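Local coordinates for protein fibrillarin-like rRNA/tRNA 2'-O-methyltransferase (Archaeoglobus fulgidus, PDB 1NT2) that transfers methyl groups from S-adenosylmethionine to ribose 2'-hydroxyls of rRNA and tRNA at sites chosen by the guide RNA of a box C/D sRNP, at residues A[17-25]-A[68-78]; A[113-121]-A[142-150]. All coordinates share one frame; numbering follows the deposited sequence.

Interaction 1: residues A[17-25]-A[68-78]. With SAM (S-adenosylmethionine), chain C.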
loop_
_atom_site.group_PDB
_atom_site.type_symbol
_atom_site.label_atom_id
_atom_site.label_comp_id
_atom_site.label_asym_id
_atom_site.label_seq_id
_atom_site.Cartn_x
_atom_site.Cartn_y
_atom_site.Cartn_z
ATOM N N THR A 17 34.561 -46.779 13.318
ATOM C CA THR A 17 35.468 -46.807 12.170
ATOM C C THR A 17 36.925 -46.692 12.636
ATOM O O THR A 17 37.245 -45.909 13.542
ATOM C CB THR A 17 35.172 -45.662 11.142
ATOM O OG1 THR A 17 35.301 -44.382 11.780
ATOM C CG2 THR A 17 33.772 -45.807 10.564
ATOM N N LYS A 18 37.797 -47.494 12.023
ATOM C CA LYS A 18 39.215 -47.489 12.356
ATOM C C LYS A 18 39.779 -46.122 12.030
ATOM O O LYS A 18 39.897 -45.760 10.859
ATOM C CB LYS A 18 39.968 -48.548 11.534
ATOM C CG LYS A 18 41.499 -48.361 11.513
ATOM C CD LYS A 18 42.192 -49.134 10.381
ATOM C CE LYS A 18 42.131 -50.650 10.575
ATOM N NZ LYS A 18 42.849 -51.400 9.495
ATOM N N SER A 19 40.115 -45.352 13.056
ATOM C CA SER A 19 40.691 -44.034 12.829
ATOM C C SER A 19 41.747 -43.711 13.863
ATOM O O SER A 19 41.952 -44.457 14.819
ATOM C CB SER A 19 39.620 -42.940 12.863
ATOM O OG SER A 19 40.212 -41.662 12.670
ATOM N N LYS A 20 42.429 -42.595 13.649
ATOM C CA LYS A 20 43.457 -42.137 14.560
ATOM C C LYS A 20 43.218 -40.652 14.674
ATOM O O LYS A 20 44.149 -39.875 14.882
ATOM C CB LYS A 20 44.848 -42.414 13.992
ATOM C CG LYS A 20 45.016 -41.961 12.562
ATOM C CD LYS A 20 46.350 -42.402 11.986
ATOM C CE LYS A 20 46.345 -42.303 10.462
ATOM N NZ LYS A 20 45.920 -40.951 9.984
ATOM N N TYR A 21 41.951 -40.271 14.518
ATOM C CA TYR A 21 41.537 -38.876 14.596
ATOM C C TYR A 21 40.554 -38.590 15.732
ATOM O O TYR A 21 39.937 -39.503 16.293
ATOM C CB TYR A 21 40.928 -38.425 13.269
ATOM C CG TYR A 21 41.942 -38.210 12.163
ATOM C CD1 TYR A 21 42.093 -39.140 11.127
ATOM C CD2 TYR A 21 42.732 -37.060 12.135
ATOM C CE1 TYR A 21 43.001 -38.918 10.095
ATOM C CE2 TYR A 21 43.637 -36.834 11.109
ATOM C CZ TYR A 21 43.763 -37.760 10.098
ATOM O OH TYR A 21 44.639 -37.496 9.086
ATOM N N GLY A 22 40.414 -37.302 16.047
ATOM C CA GLY A 22 39.546 -36.862 17.128
ATOM C C GLY A 22 38.048 -36.953 16.924
ATOM O O GLY A 22 37.571 -37.466 15.906
ATOM N N SER A 23 37.308 -36.451 17.912
ATOM C CA SER A 23 35.850 -36.463 17.881
ATOM C C SER A 23 35.329 -35.159 17.312
ATOM O O SER A 23 35.490 -34.091 17.908
ATOM C CB SER A 23 35.280 -36.656 19.282
ATOM O OG SER A 23 35.369 -35.463 20.039
ATOM N N HIS A 24 34.696 -35.265 16.151
ATOM C CA HIS A 24 34.146 -34.115 15.460
ATOM C C HIS A 24 32.843 -33.695 16.115
ATOM O O HIS A 24 32.558 -32.503 16.242
ATOM C CB HIS A 24 33.899 -34.471 14.001
ATOM C CG HIS A 24 33.465 -33.315 13.169
ATOM N ND1 HIS A 24 34.234 -32.182 13.021
ATOM C CD2 HIS A 24 32.344 -33.112 12.437
ATOM C CE1 HIS A 24 33.604 -31.329 12.232
ATOM N NE2 HIS A 24 32.455 -31.870 11.864
ATOM N N TYR A 25 32.059 -34.686 16.535
ATOM C CA TYR A 25 30.784 -34.420 17.177
ATOM C C TYR A 25 30.623 -35.211 18.486
ATOM O O TYR A 25 30.321 -34.639 19.535
ATOM C CB TYR A 25 29.656 -34.732 16.192
ATOM C CG TYR A 25 29.609 -36.166 15.745
ATOM C CD1 TYR A 25 28.833 -37.097 16.420
ATOM C CD2 TYR A 25 30.334 -36.597 14.653
ATOM C CE1 TYR A 25 28.772 -38.420 16.017
ATOM C CE2 TYR A 25 30.280 -37.927 14.240
ATOM C CZ TYR A 25 29.490 -38.833 14.928
ATOM O OH TYR A 25 29.383 -40.143 14.518
ATOM N N SER A 68 27.503 -30.280 8.642
ATOM C CA SER A 68 28.539 -29.919 9.614
ATOM C C SER A 68 29.751 -30.815 9.375
ATOM O O SER A 68 30.882 -30.450 9.688
ATOM C CB SER A 68 28.040 -30.128 11.045
ATOM O OG SER A 68 27.979 -31.513 11.354
ATOM N N GLY A 69 29.489 -31.994 8.817
ATOM C CA GLY A 69 30.545 -32.943 8.527
ATOM C C GLY A 69 30.611 -34.118 9.488
ATOM O O GLY A 69 31.703 -34.551 9.866
ATOM N N THR A 70 29.462 -34.645 9.899
ATOM C CA THR A 70 29.506 -35.777 10.808
ATOM C C THR A 70 29.503 -37.074 10.003
ATOM O O THR A 70 30.415 -37.885 10.141
ATOM C CB THR A 70 28.337 -35.767 11.838
ATOM O OG1 THR A 70 27.158 -36.316 11.245
ATOM C CG2 THR A 70 28.056 -34.342 12.315
ATOM N N THR A 71 28.503 -37.279 9.154
ATOM C CA THR A 71 28.486 -38.503 8.350
ATOM C C THR A 71 29.765 -38.506 7.488
ATOM O O THR A 71 30.340 -39.554 7.215
ATOM C CB THR A 71 27.235 -38.578 7.414
ATOM O OG1 THR A 71 26.026 -38.564 8.187
ATOM C CG2 THR A 71 27.270 -39.845 6.593
ATOM N N VAL A 72 30.210 -37.322 7.075
ATOM C CA VAL A 72 31.415 -37.188 6.255
ATOM C C VAL A 72 32.665 -37.668 6.988
ATOM O O VAL A 72 33.365 -38.555 6.504
ATOM C CB VAL A 72 31.647 -35.712 5.815
ATOM C CG1 VAL A 72 33.053 -35.539 5.276
ATOM C CG2 VAL A 72 30.631 -35.312 4.761
ATOM N N SER A 73 32.939 -37.078 8.150
ATOM C CA SER A 73 34.118 -37.434 8.935
ATOM C C SER A 73 34.367 -38.935 8.986
ATOM O O SER A 73 35.504 -39.358 9.074
ATOM C CB SER A 73 34.014 -36.879 10.365
ATOM O OG SER A 73 33.105 -37.620 11.168
ATOM N N HIS A 74 33.310 -39.741 8.930
ATOM C CA HIS A 74 33.475 -41.192 8.957
ATOM C C HIS A 74 33.825 -41.729 7.589
ATOM O O HIS A 74 34.733 -42.543 7.437
ATOM C CB HIS A 74 32.210 -41.881 9.458
ATOM C CG HIS A 74 32.047 -41.809 10.941
ATOM N ND1 HIS A 74 31.699 -40.649 11.596
ATOM C CD2 HIS A 74 32.253 -42.739 11.903
ATOM C CE1 HIS A 74 31.697 -40.865 12.898
ATOM N NE2 HIS A 74 32.030 -42.126 13.112
ATOM N N LEU A 75 33.104 -41.275 6.579
ATOM C CA LEU A 75 33.388 -41.741 5.244
ATOM C C LEU A 75 34.877 -41.546 4.981
ATOM O O LEU A 75 35.509 -42.360 4.314
ATOM C CB LEU A 75 32.544 -40.965 4.241
ATOM C CG LEU A 75 32.221 -41.727 2.961
ATOM C CD1 LEU A 75 31.979 -43.186 3.266
ATOM C CD2 LEU A 75 31.003 -41.104 2.314
ATOM N N ALA A 76 35.434 -40.479 5.544
ATOM C CA ALA A 76 36.844 -40.173 5.377
ATOM C C ALA A 76 37.724 -41.252 5.998
ATOM O O ALA A 76 38.869 -41.442 5.580
ATOM C CB ALA A 76 37.153 -38.826 5.993
ATOM N N ASP A 77 37.201 -41.948 7.003
ATOM C CA ASP A 77 37.958 -43.014 7.648
ATOM C C ASP A 77 37.849 -44.279 6.817
ATOM O O ASP A 77 38.762 -45.107 6.802
ATOM C CB ASP A 77 37.423 -43.311 9.047
ATOM C CG ASP A 77 37.805 -42.257 10.057
ATOM O OD1 ASP A 77 38.825 -41.569 9.828
ATOM O OD2 ASP A 77 37.093 -42.139 11.086
ATOM N N ILE A 78 36.712 -44.426 6.145
ATOM C CA ILE A 78 36.456 -45.578 5.296
ATOM C C ILE A 78 37.342 -45.465 4.057
ATOM O O ILE A 78 38.097 -46.382 3.733
ATOM C CB ILE A 78 34.975 -45.627 4.889
ATOM C CG1 ILE A 78 34.107 -45.707 6.154
ATOM C CG2 ILE A 78 34.720 -46.816 3.973
ATOM C CD1 ILE A 78 32.606 -45.760 5.906
HETATM N N SAM C . 24.067 -36.010 7.571
HETATM C CA SAM C . 24.133 -34.565 7.908
HETATM C C SAM C . 24.755 -34.358 9.282
HETATM O O SAM C . 25.107 -35.352 9.912
HETATM O OXT SAM C . 24.867 -33.147 9.678
HETATM C CB SAM C . 22.709 -33.943 7.832
HETATM C CG SAM C . 22.493 -33.336 6.450
HETATM S SD SAM C . 20.909 -32.478 6.039
HETATM C CE SAM C . 19.598 -33.710 5.968
HETATM C "C5'" SAM C . 21.062 -31.921 4.390
HETATM C "C4'" SAM C . 22.133 -30.887 4.129
HETATM O "O4'" SAM C . 22.077 -30.603 2.730
HETATM C "C3'" SAM C . 21.892 -29.539 4.810
HETATM O "O3'" SAM C . 22.990 -29.428 5.753
HETATM C "C2'" SAM C . 22.059 -28.465 3.744
HETATM O "O2'" SAM C . 22.817 -27.294 3.980
HETATM C "C1'" SAM C . 22.469 -29.279 2.501
HETATM N N9 SAM C . 21.846 -28.836 1.266
HETATM C C8 SAM C . 20.520 -28.810 0.921
HETATM N N7 SAM C . 20.295 -28.363 -0.279
HETATM C C5 SAM C . 21.558 -28.070 -0.767
HETATM C C6 SAM C . 22.019 -27.555 -2.015
HETATM N N6 SAM C . 21.176 -27.245 -3.018
HETATM N N1 SAM C . 23.377 -27.366 -2.204
HETATM C C2 SAM C . 24.221 -27.686 -1.181
HETATM N N3 SAM C . 23.895 -28.183 0.036
HETATM C C4 SAM C . 22.531 -28.352 0.180
#

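Interaction 2: residues A[113-121]-A[142-150]. With SAM (S-adenosylmethionine), chain C.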
loop_
_atom_site.group_PDB
_atom_site.type_symbol
_atom_site.label_atom_id
_atom_site.label_comp_id
_atom_site.label_asym_id
_atom_site.label_seq_id
_atom_site.Cartn_x
_atom_site.Cartn_y
_atom_site.Cartn_z
ATOM N N ASP A 113 26.546 -24.375 -4.437
ATOM C CA ASP A 113 25.207 -24.947 -4.521
ATOM C C ASP A 113 25.272 -26.244 -5.310
ATOM O O ASP A 113 25.681 -26.252 -6.470
ATOM C CB ASP A 113 24.251 -23.962 -5.207
ATOM C CG ASP A 113 22.826 -24.498 -5.311
ATOM O OD1 ASP A 113 22.448 -25.320 -4.455
ATOM O OD2 ASP A 113 22.076 -24.089 -6.228
ATOM N N ALA A 114 24.879 -27.342 -4.675
ATOM C CA ALA A 114 24.905 -28.642 -5.331
ATOM C C ALA A 114 23.892 -28.709 -6.468
ATOM O O ALA A 114 24.070 -29.447 -7.430
ATOM C CB ALA A 114 24.624 -29.740 -4.319
ATOM N N SER A 115 22.839 -27.913 -6.354
ATOM C CA SER A 115 21.768 -27.887 -7.342
ATOM C C SER A 115 22.206 -27.700 -8.779
ATOM O O SER A 115 21.458 -28.036 -9.703
ATOM C CB SER A 115 20.762 -26.799 -6.998
ATOM O OG SER A 115 19.733 -26.782 -7.965
ATOM N N LYS A 116 23.405 -27.154 -8.966
ATOM C CA LYS A 116 23.952 -26.922 -10.298
ATOM C C LYS A 116 25.439 -27.285 -10.341
ATOM O O LYS A 116 26.304 -26.434 -10.135
ATOM C CB LYS A 116 23.730 -25.463 -10.706
ATOM C CG LYS A 116 24.027 -24.458 -9.623
ATOM C CD LYS A 116 23.413 -23.104 -9.946
ATOM C CE LYS A 116 21.887 -23.164 -9.956
ATOM N NZ LYS A 116 21.326 -23.296 -8.587
ATOM N N PRO A 117 25.742 -28.570 -10.631
ATOM C CA PRO A 117 27.090 -29.146 -10.719
ATOM C C PRO A 117 28.017 -28.486 -11.736
ATOM O O PRO A 117 29.222 -28.371 -11.506
ATOM C CB PRO A 117 26.812 -30.617 -11.049
ATOM C CG PRO A 117 25.576 -30.541 -11.869
ATOM C CD PRO A 117 24.738 -29.558 -11.085
ATOM N N TRP A 118 27.460 -28.058 -12.861
ATOM C CA TRP A 118 28.260 -27.423 -13.895
ATOM C C TRP A 118 29.059 -26.256 -13.331
ATOM O O TRP A 118 30.116 -25.898 -13.852
ATOM C CB TRP A 118 27.358 -26.960 -15.042
ATOM C CG TRP A 118 26.157 -26.200 -14.610
ATOM C CD1 TRP A 118 26.078 -24.862 -14.334
ATOM C CD2 TRP A 118 24.846 -26.732 -14.401
ATOM N NE1 TRP A 118 24.790 -24.526 -13.970
ATOM C CE2 TRP A 118 24.015 -25.657 -14.004
ATOM C CE3 TRP A 118 24.289 -28.015 -14.512
ATOM C CZ2 TRP A 118 22.653 -25.829 -13.716
ATOM C CZ3 TRP A 118 22.938 -28.186 -14.224
ATOM C CH2 TRP A 118 22.135 -27.098 -13.832
ATOM N N LYS A 119 28.551 -25.678 -12.254
ATOM C CA LYS A 119 29.200 -24.556 -11.610
ATOM C C LYS A 119 30.568 -24.939 -11.048
ATOM O O LYS A 119 31.489 -24.129 -11.038
ATOM C CB LYS A 119 28.315 -24.044 -10.485
ATOM C CG LYS A 119 28.226 -22.549 -10.402
ATOM C CD LYS A 119 27.404 -22.016 -11.546
ATOM C CE LYS A 119 27.099 -20.544 -11.334
ATOM N NZ LYS A 119 26.344 -20.288 -10.080
ATOM N N TYR A 120 30.698 -26.168 -10.565
ATOM C CA TYR A 120 31.967 -26.632 -10.003
ATOM C C TYR A 120 32.516 -27.832 -10.800
ATOM O O TYR A 120 33.462 -28.511 -10.380
ATOM C CB TYR A 120 31.786 -26.982 -8.508
ATOM C CG TYR A 120 30.692 -27.993 -8.210
ATOM C CD1 TYR A 120 30.830 -29.331 -8.583
ATOM C CD2 TYR A 120 29.503 -27.606 -7.599
ATOM C CE1 TYR A 120 29.811 -30.254 -8.360
ATOM C CE2 TYR A 120 28.479 -28.526 -7.372
ATOM C CZ TYR A 120 28.640 -29.847 -7.756
ATOM O OH TYR A 120 27.637 -30.763 -7.539
ATOM N N SER A 121 31.915 -28.059 -11.966
ATOM C CA SER A 121 32.279 -29.153 -12.862
ATOM C C SER A 121 33.753 -29.196 -13.223
ATOM O O SER A 121 34.247 -30.219 -13.691
ATOM C CB SER A 121 31.481 -29.064 -14.162
ATOM O OG SER A 121 32.215 -28.356 -15.145
ATOM N N ILE A 142 18.853 -33.170 -8.529
ATOM C CA ILE A 142 20.221 -32.830 -8.160
ATOM C C ILE A 142 21.066 -34.085 -8.143
ATOM O O ILE A 142 22.223 -34.076 -8.567
ATOM C CB ILE A 142 20.300 -32.158 -6.764
ATOM C CG1 ILE A 142 19.385 -30.936 -6.723
ATOM C CG2 ILE A 142 21.720 -31.700 -6.477
ATOM C CD1 ILE A 142 19.366 -30.244 -5.387
ATOM N N LEU A 143 20.498 -35.176 -7.655
ATOM C CA LEU A 143 21.266 -36.399 -7.629
ATOM C C LEU A 143 21.529 -36.894 -9.055
ATOM O O LEU A 143 22.597 -37.444 -9.344
ATOM C CB LEU A 143 20.547 -37.463 -6.803
ATOM C CG LEU A 143 21.211 -38.842 -6.725
ATOM C CD1 LEU A 143 20.699 -39.707 -7.864
ATOM C CD2 LEU A 143 22.738 -38.720 -6.751
ATOM N N LYS A 144 20.568 -36.683 -9.951
ATOM C CA LYS A 144 20.723 -37.121 -11.340
ATOM C C LYS A 144 21.767 -36.321 -12.090
ATOM O O LYS A 144 22.724 -36.884 -12.605
ATOM C CB LYS A 144 19.388 -37.050 -12.087
ATOM C CG LYS A 144 18.434 -38.147 -11.683
ATOM C CD LYS A 144 17.263 -38.242 -12.629
ATOM C CE LYS A 144 16.415 -39.460 -12.294
ATOM N NZ LYS A 144 15.216 -39.588 -13.166
ATOM N N ALA A 145 21.570 -35.006 -12.152
ATOM C CA ALA A 145 22.498 -34.121 -12.845
ATOM C C ALA A 145 23.897 -34.272 -12.282
ATOM O O ALA A 145 24.866 -34.235 -13.029
ATOM C CB ALA A 145 22.043 -32.676 -12.732
ATOM N N ASN A 146 24.014 -34.455 -10.973
ATOM C CA ASN A 146 25.337 -34.615 -10.386
ATOM C C ASN A 146 25.984 -35.909 -10.880
ATOM O O ASN A 146 27.208 -36.003 -10.986
ATOM C CB ASN A 146 25.257 -34.598 -8.855
ATOM C CG ASN A 146 26.079 -33.461 -8.241
ATOM O OD1 ASN A 146 27.171 -33.673 -7.700
ATOM N ND2 ASN A 146 25.557 -32.245 -8.341
ATOM N N ALA A 147 25.156 -36.897 -11.202
ATOM C CA ALA A 147 25.645 -38.181 -11.705
ATOM C C ALA A 147 26.175 -38.034 -13.137
ATOM O O ALA A 147 27.261 -38.518 -13.465
ATOM C CB ALA A 147 24.516 -39.223 -11.662
ATOM N N GLU A 148 25.394 -37.366 -13.979
ATOM C CA GLU A 148 25.774 -37.147 -15.364
ATOM C C GLU A 148 27.195 -36.614 -15.386
ATOM O O GLU A 148 28.112 -37.242 -15.920
ATOM C CB GLU A 148 24.853 -36.114 -16.006
ATOM C CG GLU A 148 24.802 -36.185 -17.528
ATOM C CD GLU A 148 23.650 -37.056 -18.038
ATOM O OE1 GLU A 148 23.560 -37.274 -19.272
ATOM O OE2 GLU A 148 22.832 -37.510 -17.199
ATOM N N PHE A 149 27.367 -35.449 -14.780
ATOM C CA PHE A 149 28.663 -34.794 -14.721
ATOM C C PHE A 149 29.849 -35.604 -14.224
ATOM O O PHE A 149 30.884 -35.627 -14.882
ATOM C CB PHE A 149 28.580 -33.512 -13.887
ATOM C CG PHE A 149 28.154 -32.313 -14.674
ATOM C CD1 PHE A 149 26.854 -32.215 -15.174
ATOM C CD2 PHE A 149 29.052 -31.284 -14.934
ATOM C CE1 PHE A 149 26.451 -31.106 -15.925
ATOM C CE2 PHE A 149 28.662 -30.173 -15.684
ATOM C CZ PHE A 149 27.357 -30.084 -16.180
ATOM N N PHE A 150 29.712 -36.284 -13.088
ATOM C CA PHE A 150 30.866 -36.986 -12.538
ATOM C C PHE A 150 30.816 -38.497 -12.270
ATOM O O PHE A 150 31.858 -39.157 -12.227
ATOM C CB PHE A 150 31.287 -36.245 -11.263
ATOM C CG PHE A 150 31.141 -34.746 -11.362
ATOM C CD1 PHE A 150 31.912 -34.016 -12.247
ATOM C CD2 PHE A 150 30.196 -34.076 -10.604
ATOM C CE1 PHE A 150 31.739 -32.643 -12.377
ATOM C CE2 PHE A 150 30.016 -32.699 -10.728
ATOM C CZ PHE A 150 30.786 -31.986 -11.615
HETATM N N SAM C . 24.067 -36.010 7.571
HETATM C CA SAM C . 24.133 -34.565 7.908
HETATM C C SAM C . 24.755 -34.358 9.282
HETATM O O SAM C . 25.107 -35.352 9.912
HETATM O OXT SAM C . 24.867 -33.147 9.678
HETATM C CB SAM C . 22.709 -33.943 7.832
HETATM C CG SAM C . 22.493 -33.336 6.450
HETATM S SD SAM C . 20.909 -32.478 6.039
HETATM C CE SAM C . 19.598 -33.710 5.968
HETATM C "C5'" SAM C . 21.062 -31.921 4.390
HETATM C "C4'" SAM C . 22.133 -30.887 4.129
HETATM O "O4'" SAM C . 22.077 -30.603 2.730
HETATM C "C3'" SAM C . 21.892 -29.539 4.810
HETATM O "O3'" SAM C . 22.990 -29.428 5.753
HETATM C "C2'" SAM C . 22.059 -28.465 3.744
HETATM O "O2'" SAM C . 22.817 -27.294 3.980
HETATM C "C1'" SAM C . 22.469 -29.279 2.501
HETATM N N9 SAM C . 21.846 -28.836 1.266
HETATM C C8 SAM C . 20.520 -28.810 0.921
HETATM N N7 SAM C . 20.295 -28.363 -0.279
HETATM C C5 SAM C . 21.558 -28.070 -0.767
HETATM C C6 SAM C . 22.019 -27.555 -2.015
HETATM N N6 SAM C . 21.176 -27.245 -3.018
HETATM N N1 SAM C . 23.377 -27.366 -2.204
HETATM C C2 SAM C . 24.221 -27.686 -1.181
HETATM N N3 SAM C . 23.895 -28.183 0.036
HETATM C C4 SAM C . 22.531 -28.352 0.180
#

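Interaction 1: residues A[17-25]-A[68-78]
Tyr25 sets its ring beside Thr70, the two side chains crossing at about a right angle, with CD2 of Tyr25 3.5 Å from CB of Thr70, and turns its edge toward Ser73 and His74. CG of Tyr25 stands between its own backbone N and carbonyl carbon, a rotation (chi1 61°) that directs the ring toward His74. The two rings meet rim to rim, planes 44° apart, neither lying over the other. The Tyr25 hydroxyl goes on to bond the backbone N of Val37.

His24 grips the loop ahead of the helix. Its NE2 donates to Ser68 O over 3.0 Å; the acceptor lies close to the imidazole plane, while the donor stands well above the carbonyl plane of Ser68. The imidazole also lies against Gly69.

Farther along helix 70-78, Asp77 holds the end of strand 14-18 and the loop after it. Thr17 OG1 donates to Asp77 OD2 (3.0 Å) on the anti side of the carboxylate, and Ser19 OG reaches Asp77 OD1 (3.2 Å) from above the carboxylate plane. The same Ser19 OG accepts from Tyr21 N, forming an ST turn. Asp77 also makes salt bridges with Arg104 through OD1 and Arg34 through OD2, so its buried charge is probably well balanced.

Thr70 and Thr71 face the cofactor: Thr70 OG1 lies 2.6 Å from the methionyl carboxylate O of SAM, and Thr71 OG1 accepts a weak bond from the SAM amino N. The contact thus fastens the N-terminal antiparallel sheet, through strand 14-18 and its neighbour 33-35, to a helix of the methyltransferase domain that packs on strand 60-64, with helix 91-103 touching Tyr21, His24 and Ser73.

Interaction 2: residues A[113-121]-A[142-150]
Pro117 sits over one face of the Phe149 ring, its CG 4.2 Å from the ring centroid and 22° off the normal, a CH-pi contact. Trp118 N lies over the ring too, displaced toward the rim, while the CB of Ser121 meets the ring edge. Trp118 CB comes up to Phe149 CZ as well. Pro117 CB also touches Phe150, whose CE2 lies 3.4 Å from CE1 of Tyr120; those two rings meet rim to rim with planes 29° apart. Phe149 and Phe150 thus receive the short 3-10 turn 117-119 and the residues just after it. Nearer the cofactor, Ile142 packs its CG2 against Ala114 and its CD1 against Ser115.

Between these apolar patches lies Asn146. Its ND2 donates to Tyr120 OH over 2.7 Å, with the hydroxyl oxygen near the amide plane, although ring and amide planes are 51° apart.

At the polar edge, Asp113 OD1 accepts from the adenine N6 of SAM (2.7 Å), and Ala114 N donates to N1 (2.9 Å). Asp113 OD2 forms a salt bridge with Lys116 NZ, which also bonds Arg166 O of the partner protein chain; Pro33 of that chain packs on Phe149.

An acidic side chain taking N6 while the next backbone N-H serves N1 is the adenine recognition familiar from Rossmann-like, class I methyltransferases. Here the loop between strands 107-110 and 127-132 provides it, backed by helix 139-150.

Both contacts flank one SAM molecule, about 12 Å apart at their nearest atoms and on opposite sides of the chain's centre. Interaction 1 lies at the methionyl end and joins the N-terminal antiparallel sheet to a helix of the Rossmann-like domain; interaction 2 lies at the adenine end, wholly within that domain. The first is partly buried and combines polar bonds to a carboxylate and a loop carbonyl with the packing of one tyrosine ring. The second is buried and mostly aromatic and aliphatic, with a single side-chain hydrogen bond across it. Another protein chain reaches interaction 2, whereas none in the assembly touches the segments of interaction 1.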